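Local structure of SVS_variant_AS1 (Streptomyces sp. CWA1, 6TJA) at residues A20-V25 with P65-E70; H55-F60 with A75-V80; G170-L175 with M251-M256. The protein probably catalyses cyclisation of a linear prenyl diphosphate to spiroviolene, as an engineered reconstructed ancestor of the Streptomyces spiroviolene synthase, a terpene cyclase. One frame throughout, in Å; residues are numbered along the deposited sequence.

Contact 1: residues A20-V25 with P65-E70; sequences AIHPRV and PTAADE
With chi1 at -162°, His22 carries its ring beside its own carbonyl carbon and out to Ala67, while bends at chi2 and chi3 of Arg24 fold the guanidinium round to meet Glu70. Both residues belong to a type I beta turn, His22 to Val25, that leads into helix 25-38 of this all-alpha terpene synthase; across from it, Pro65-Glu70 leads into helix 70-91. Histidine suits the join because its two ring nitrogens can serve two loops at once. His22 NE2 gives an almost straight bond (172°) to Ala67 O, 2.6 Å away, arriving on a lone pair and within the imidazole plane. His22 ND1 meanwhile accepts the backbone N of Arg24 at 3.0 Å, also near that plane, so the rotation of the buried ring is fixed and a neutral form with the proton on NE2 is likely. Pro65 is a rigid, compact neighbour: its CB packs 3.6 Å from His22 N, and its carbonyl oxygen receives a CA-H...O contact from His22 CA at 3.4 Å. Next to Pro65, helix 289-309 contributes His300. Arg24, with its long chain on the exposed side, grips Glu70 side-on in a salt bridge, one nitrogen to each oxygen. Arg24 NE reaches Glu70 OE1 at 2.8 Å from above the carboxylate plane, whereas Arg24 NH2 meets Glu70 OE2 on its syn side at 3.2 Å.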
# COMPACT_ATOMS: atom_id res chain seq x y z
N ALA A 20 -19.08 15.88 17.71
CA ALA A 20 -18.69 15.68 19.12
C ALA A 20 -17.17 15.74 19.23
O ALA A 20 -16.48 15.43 18.23
CB ALA A 20 -19.22 14.36 19.65
N ILE A 21 -16.70 16.07 20.42
CA ILE A 21 -15.24 16.21 20.70
C ILE A 21 -14.90 15.55 22.03
O ILE A 21 -15.72 15.60 22.97
CB ILE A 21 -14.85 17.68 20.60
CG1 ILE A 21 -13.32 17.83 20.61
CG2 ILE A 21 -15.59 18.54 21.63
CD1 ILE A 21 -12.85 19.07 19.90
N HIS A 22 -13.73 14.92 22.08
CA HIS A 22 -13.28 14.17 23.28
C HIS A 22 -13.28 15.10 24.49
O HIS A 22 -12.75 16.21 24.43
CB HIS A 22 -11.93 13.53 23.02
CG HIS A 22 -11.63 12.44 23.98
ND1 HIS A 22 -11.31 12.70 25.28
CD2 HIS A 22 -11.61 11.09 23.84
CE1 HIS A 22 -11.08 11.56 25.91
NE2 HIS A 22 -11.31 10.55 25.06
N PRO A 23 -13.87 14.71 25.64
CA PRO A 23 -13.84 15.57 26.84
C PRO A 23 -12.43 15.88 27.37
O PRO A 23 -12.29 16.82 28.08
CB PRO A 23 -14.64 14.79 27.91
CG PRO A 23 -14.87 13.40 27.35
CD PRO A 23 -14.68 13.49 25.84
N ARG A 24 -11.41 15.11 26.99
CA ARG A 24 -10.02 15.34 27.45
C ARG A 24 -9.19 15.97 26.33
O ARG A 24 -7.95 15.86 26.38
CB ARG A 24 -9.44 14.01 27.93
CG ARG A 24 -10.34 13.32 28.94
CD ARG A 24 -10.18 13.92 30.33
NE ARG A 24 -8.83 13.63 30.78
CZ ARG A 24 -8.25 14.07 31.88
NH1 ARG A 24 -8.92 14.83 32.73
NH2 ARG A 24 -6.99 13.75 32.13
N VAL A 25 -9.82 16.63 25.36
CA VAL A 25 -9.08 17.20 24.19
C VAL A 25 -7.93 18.09 24.69
O VAL A 25 -6.81 17.91 24.19
CB VAL A 25 -10.00 17.95 23.20
CG1 VAL A 25 -10.81 19.07 23.85
CG2 VAL A 25 -9.20 18.49 22.05
N PRO A 65 -14.25 10.75 19.76
CA PRO A 65 -14.59 11.50 20.95
C PRO A 65 -14.90 10.72 22.23
O PRO A 65 -15.12 11.37 23.18
CB PRO A 65 -15.76 12.35 20.49
CG PRO A 65 -16.39 11.58 19.41
CD PRO A 65 -15.35 10.71 18.79
N THR A 66 -14.92 9.40 22.23
CA THR A 66 -15.17 8.62 23.47
C THR A 66 -14.02 7.64 23.70
O THR A 66 -14.17 6.75 24.55
CB THR A 66 -16.54 7.95 23.42
OG1 THR A 66 -16.49 6.92 22.43
CG2 THR A 66 -17.63 8.94 23.10
N ALA A 67 -12.88 7.83 23.02
CA ALA A 67 -11.64 7.05 23.21
C ALA A 67 -11.37 6.91 24.71
O ALA A 67 -11.20 7.97 25.38
CB ALA A 67 -10.50 7.73 22.51
N ALA A 68 -11.33 5.68 25.22
CA ALA A 68 -11.28 5.38 26.67
C ALA A 68 -9.87 5.67 27.19
O ALA A 68 -9.75 6.13 28.34
CB ALA A 68 -11.72 3.95 26.93
N ASP A 69 -8.85 5.46 26.36
CA ASP A 69 -7.44 5.63 26.68
C ASP A 69 -6.83 6.85 26.03
O ASP A 69 -6.63 6.88 24.85
CB ASP A 69 -6.70 4.40 26.21
CG ASP A 69 -5.32 4.32 26.74
OD1 ASP A 69 -4.77 5.30 27.19
OD2 ASP A 69 -4.79 3.22 26.69
N GLU A 70 -6.46 7.81 26.85
CA GLU A 70 -5.87 9.03 26.41
C GLU A 70 -4.57 8.87 25.66
O GLU A 70 -4.22 9.68 24.86
CB GLU A 70 -5.59 9.86 27.62
CG GLU A 70 -6.34 11.14 27.66
CD GLU A 70 -6.54 11.62 29.07
OE1 GLU A 70 -7.60 11.36 29.61
OE2 GLU A 70 -5.63 12.24 29.63

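Contact 2: residues H55-F60 with A75-V80; sequences HSADFF and ATSLFV
Helix-to-helix packing inside the all-alpha terpene synthase fold brings the short helix 56-61 against helix 70-91, their local axes 8.4 Å apart at an angle of 120°. Small residues make this approach possible: Ala57 CA comes within 3.8 Å of Ser77 OG, and the CA atoms of Ala57 and Ser77 are only 5.1 Å apart. Val80 makes the largest share of the contact. Val80 CG1, anti to the backbone N (chi1 173°), presses on Ser56 CB at 3.4 Å, tighter than ordinary van der Waals contact, and also meets Phe59 CD2 at 3.7 Å. The other branch, Val80 CG2, faces Phe60 CB at 4.1 Å, so the branched valine serves three partners at once. Thr76 crosses the ring of Phe60 at about a right angle, with Thr76 OG1 3.3 Å from Phe60 CE2. Further out, Trp308 meets Phe59 edge-to-face and Met194 covers Phe60, Thr76 and Val80. The buried hydroxyls find partners outside this pairing: Thr76 OG1 bonds to Arg72 O, Ser77 OG to Leu73 O, and Ser56 OG to Thr54 OG1. So satisfied, the hydroxyl residues pack like small apolar ones; within these segments the contact rests on close van der Waals fit, beside a weak Ala57 N to Tyr81 OH bond.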
# COMPACT_ATOMS: atom_id res chain seq x y z
N HIS A 55 -3.82 22.67 15.25
CA HIS A 55 -4.71 22.12 16.31
C HIS A 55 -5.13 20.71 15.90
O HIS A 55 -6.33 20.46 15.77
CB HIS A 55 -5.96 22.98 16.53
CG HIS A 55 -5.66 24.39 16.89
ND1 HIS A 55 -5.32 24.77 18.17
CD2 HIS A 55 -5.62 25.51 16.13
CE1 HIS A 55 -5.09 26.06 18.20
NE2 HIS A 55 -5.27 26.54 16.95
N SER A 56 -4.16 19.84 15.65
CA SER A 56 -4.48 18.48 15.16
C SER A 56 -5.11 17.65 16.28
O SER A 56 -5.84 16.71 15.97
CB SER A 56 -3.28 17.86 14.53
OG SER A 56 -2.93 18.61 13.37
N ALA A 57 -4.90 18.00 17.55
CA ALA A 57 -5.50 17.27 18.69
C ALA A 57 -7.00 17.58 18.73
O ALA A 57 -7.79 16.67 18.85
CB ALA A 57 -4.81 17.61 19.98
N ASP A 58 -7.37 18.82 18.45
CA ASP A 58 -8.79 19.23 18.29
C ASP A 58 -9.39 18.41 17.14
O ASP A 58 -10.51 17.87 17.28
CB ASP A 58 -8.91 20.74 18.04
CG ASP A 58 -10.32 21.30 18.17
OD1 ASP A 58 -10.72 21.61 19.33
OD2 ASP A 58 -11.01 21.40 17.12
N PHE A 59 -8.67 18.35 16.02
CA PHE A 59 -9.09 17.63 14.80
C PHE A 59 -9.42 16.18 15.18
O PHE A 59 -10.56 15.78 14.97
CB PHE A 59 -8.02 17.76 13.72
CG PHE A 59 -8.31 17.00 12.46
CD1 PHE A 59 -9.04 17.58 11.44
CD2 PHE A 59 -7.84 15.71 12.29
CE1 PHE A 59 -9.29 16.88 10.27
CE2 PHE A 59 -8.07 15.02 11.11
CZ PHE A 59 -8.82 15.60 10.11
N PHE A 60 -8.48 15.39 15.70
CA PHE A 60 -8.70 13.93 15.82
C PHE A 60 -9.54 13.59 17.06
O PHE A 60 -10.14 12.52 17.04
CB PHE A 60 -7.41 13.13 15.77
CG PHE A 60 -7.67 11.71 15.32
CD1 PHE A 60 -8.08 11.46 14.02
CD2 PHE A 60 -7.58 10.65 16.19
CE1 PHE A 60 -8.38 10.17 13.60
CE2 PHE A 60 -7.83 9.36 15.76
CZ PHE A 60 -8.22 9.12 14.47
N ALA A 75 -1.49 9.31 20.61
CA ALA A 75 -0.62 8.71 19.57
C ALA A 75 -1.22 8.99 18.18
O ALA A 75 -0.49 9.47 17.30
CB ALA A 75 -0.47 7.24 19.84
N THR A 76 -2.52 8.76 18.01
CA THR A 76 -3.20 9.00 16.71
C THR A 76 -3.18 10.51 16.42
O THR A 76 -2.86 10.87 15.29
CB THR A 76 -4.59 8.36 16.72
OG1 THR A 76 -5.30 8.92 17.82
CG2 THR A 76 -4.53 6.86 16.85
N SER A 77 -3.43 11.37 17.42
CA SER A 77 -3.33 12.85 17.24
C SER A 77 -1.93 13.25 16.76
O SER A 77 -1.83 14.07 15.87
CB SER A 77 -3.73 13.59 18.48
OG SER A 77 -5.14 13.50 18.68
N LEU A 78 -0.86 12.68 17.31
CA LEU A 78 0.53 12.98 16.86
C LEU A 78 0.68 12.74 15.36
O LEU A 78 1.24 13.60 14.65
CB LEU A 78 1.51 12.11 17.65
CG LEU A 78 1.58 12.40 19.15
CD1 LEU A 78 2.72 11.63 19.79
CD2 LEU A 78 1.74 13.89 19.41
N PHE A 79 0.19 11.61 14.85
CA PHE A 79 0.32 11.32 13.40
C PHE A 79 -0.41 12.40 12.61
O PHE A 79 -0.02 12.63 11.47
CB PHE A 79 -0.23 9.97 12.96
CG PHE A 79 -0.13 9.81 11.46
CD1 PHE A 79 1.10 9.61 10.85
CD2 PHE A 79 -1.25 9.90 10.66
CE1 PHE A 79 1.21 9.45 9.48
CE2 PHE A 79 -1.13 9.83 9.27
CZ PHE A 79 0.11 9.61 8.69
N VAL A 80 -1.48 12.99 13.14
CA VAL A 80 -2.19 14.05 12.35
C VAL A 80 -1.28 15.29 12.28
O VAL A 80 -1.25 15.91 11.17
CB VAL A 80 -3.58 14.41 12.89
CG1 VAL A 80 -4.15 15.61 12.12
CG2 VAL A 80 -4.52 13.22 12.81

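Contact 3: residues G170-L175 with M251-M256; sequences GHMPGL and MHHRGM
His253 and Gly174 form the close-fitting half of this contact. Gly174 CA lies over one face of the His253 ring, 3.6 Å from its centroid and 20° off the normal, a CH-pi contact in which a residue without a side chain brings its backbone directly onto the imidazole. On the opposite face sits ND1 of His252, above the centre of the ring, so the imidazole is sandwiched between the loop and its own helical neighbour. The edge is used as well: His253 NE2 donates to Met172 O at 2.8 Å, with the oxygen in the ring plane but the donor 46° out of the carbonyl plane. Pro173 O is also 3.0 Å from His253 NE2. A chi1 of -72° places the ring beside the backbone N of His253, where NE2 can reach the loop carbonyl.

The segment Gly170-Leu175 is the connection between two helices of the terpene synthase fold. Gly170, with positive phi, closes helix 143-169 in a Schellman motif, and Gly174 is the N-cap of helix 175-185; the partner residues lie on helix 246-254, and Gly255 follows with positive phi.

Toward Met172 and His252 the fit is looser, and their CA atoms stand 7.5 Å apart. Met172 CG touches His252 CB at 3.9 Å, with the two side chains running side by side but oppositely directed, while Met172 CB sits over the face of the His252 ring, 4.3 Å from its centroid. Methionine's flexible thioether chain then bends at chi2 and chi3, leading its end away from His252 and His253 toward Ser248 and Val249 on the same helix. Both histidines remain largely exposed to solvent, a setting in which a polar aromatic ring can pack against the loop and still meet water.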
# COMPACT_ATOMS: atom_id res chain seq x y z
N GLY A 170 2.79 19.63 -15.33
CA GLY A 170 1.69 20.60 -15.53
C GLY A 170 0.48 19.92 -16.13
O GLY A 170 -0.23 20.55 -16.95
N HIS A 171 0.26 18.65 -15.78
CA HIS A 171 -0.93 17.87 -16.22
C HIS A 171 -2.07 18.06 -15.22
O HIS A 171 -1.90 17.73 -14.02
CB HIS A 171 -0.59 16.40 -16.40
CG HIS A 171 -1.77 15.55 -16.69
ND1 HIS A 171 -2.30 15.44 -17.96
CD2 HIS A 171 -2.51 14.75 -15.89
CE1 HIS A 171 -3.33 14.61 -17.92
NE2 HIS A 171 -3.48 14.18 -16.65
N MET A 172 -3.21 18.50 -15.72
CA MET A 172 -4.45 18.67 -14.93
C MET A 172 -5.30 17.41 -15.15
O MET A 172 -5.86 17.21 -16.22
CB MET A 172 -5.20 19.95 -15.35
CG MET A 172 -6.45 20.24 -14.51
SD MET A 172 -6.10 20.41 -12.72
CE MET A 172 -5.08 21.88 -12.76
N PRO A 173 -5.43 16.52 -14.13
CA PRO A 173 -6.15 15.26 -14.32
C PRO A 173 -7.61 15.58 -14.63
O PRO A 173 -8.08 16.64 -14.23
CB PRO A 173 -5.96 14.53 -12.98
CG PRO A 173 -5.66 15.60 -11.97
CD PRO A 173 -4.97 16.71 -12.74
N GLY A 174 -8.27 14.72 -15.41
CA GLY A 174 -9.74 14.73 -15.57
C GLY A 174 -10.43 14.38 -14.25
O GLY A 174 -9.72 14.11 -13.23
N LEU A 175 -11.76 14.42 -14.23
CA LEU A 175 -12.52 14.15 -12.99
C LEU A 175 -12.19 12.76 -12.43
O LEU A 175 -11.98 12.63 -11.21
CB LEU A 175 -14.01 14.25 -13.29
CG LEU A 175 -14.87 14.00 -12.07
CD1 LEU A 175 -14.48 14.99 -10.98
CD2 LEU A 175 -16.36 14.12 -12.43
N MET A 251 -12.98 23.48 -14.09
CA MET A 251 -12.71 24.67 -14.95
C MET A 251 -11.99 24.23 -16.23
O MET A 251 -12.46 24.62 -17.31
CB MET A 251 -11.90 25.74 -14.23
CG MET A 251 -12.72 26.41 -13.15
SD MET A 251 -11.79 27.59 -12.19
CE MET A 251 -11.37 28.79 -13.46
N HIS A 252 -10.94 23.41 -16.11
CA HIS A 252 -10.14 22.94 -17.26
C HIS A 252 -10.95 21.97 -18.12
O HIS A 252 -10.97 22.16 -19.35
CB HIS A 252 -8.82 22.33 -16.78
CG HIS A 252 -7.89 21.95 -17.89
ND1 HIS A 252 -7.94 20.71 -18.51
CD2 HIS A 252 -6.91 22.64 -18.49
CE1 HIS A 252 -7.02 20.66 -19.44
NE2 HIS A 252 -6.39 21.82 -19.46
N HIS A 253 -11.60 20.94 -17.54
CA HIS A 253 -12.16 19.81 -18.33
C HIS A 253 -13.59 20.09 -18.82
O HIS A 253 -13.96 19.53 -19.86
CB HIS A 253 -12.00 18.48 -17.59
CG HIS A 253 -10.58 18.02 -17.56
ND1 HIS A 253 -9.96 17.45 -18.67
CD2 HIS A 253 -9.64 18.08 -16.59
CE1 HIS A 253 -8.71 17.15 -18.38
NE2 HIS A 253 -8.47 17.54 -17.09
N ARG A 254 -14.35 20.97 -18.15
CA ARG A 254 -15.74 21.30 -18.55
C ARG A 254 -15.83 22.77 -19.02
O ARG A 254 -16.94 23.22 -19.27
CB ARG A 254 -16.69 20.99 -17.38
CG ARG A 254 -16.51 19.60 -16.78
CD ARG A 254 -17.36 18.52 -17.43
NE ARG A 254 -18.75 18.99 -17.40
CZ ARG A 254 -19.58 18.89 -16.35
NH1 ARG A 254 -19.22 18.27 -15.23
NH2 ARG A 254 -20.78 19.42 -16.46
N GLY A 255 -14.71 23.49 -19.13
CA GLY A 255 -14.70 24.93 -19.46
C GLY A 255 -15.67 25.74 -18.60
O GLY A 255 -16.36 26.63 -19.12
N MET A 256 -15.71 25.48 -17.29
CA MET A 256 -16.58 26.23 -16.36
C MET A 256 -15.84 27.46 -15.83
O MET A 256 -14.61 27.39 -15.66
CB MET A 256 -17.00 25.36 -15.17
CG MET A 256 -18.03 24.32 -15.50
SD MET A 256 -18.37 23.32 -14.06
CE MET A 256 -19.70 22.30 -14.69

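Contacts 1 and 2 are neighbours, with centres 12 Å apart, and their segments alternate along the chain: 20-25, 55-60, 65-70, 75-80. They share helix 70-91, which starts in contact 1 and packs against helix 56-61 in contact 2, and they touch directly where Ile21 and Val25 lie against Asp58. Contact 3 comes later in the sequence, on the opposite side of the chain's centre, 41 Å from contact 1 and 33 Å from contact 2, centre to centre. The first two thus link the start of helix 25-38 and helix 56-61 to helix 70-91, from surface to interior, whereas the third packs the loop 170-175 against helix 246-254 at the surface on the far side.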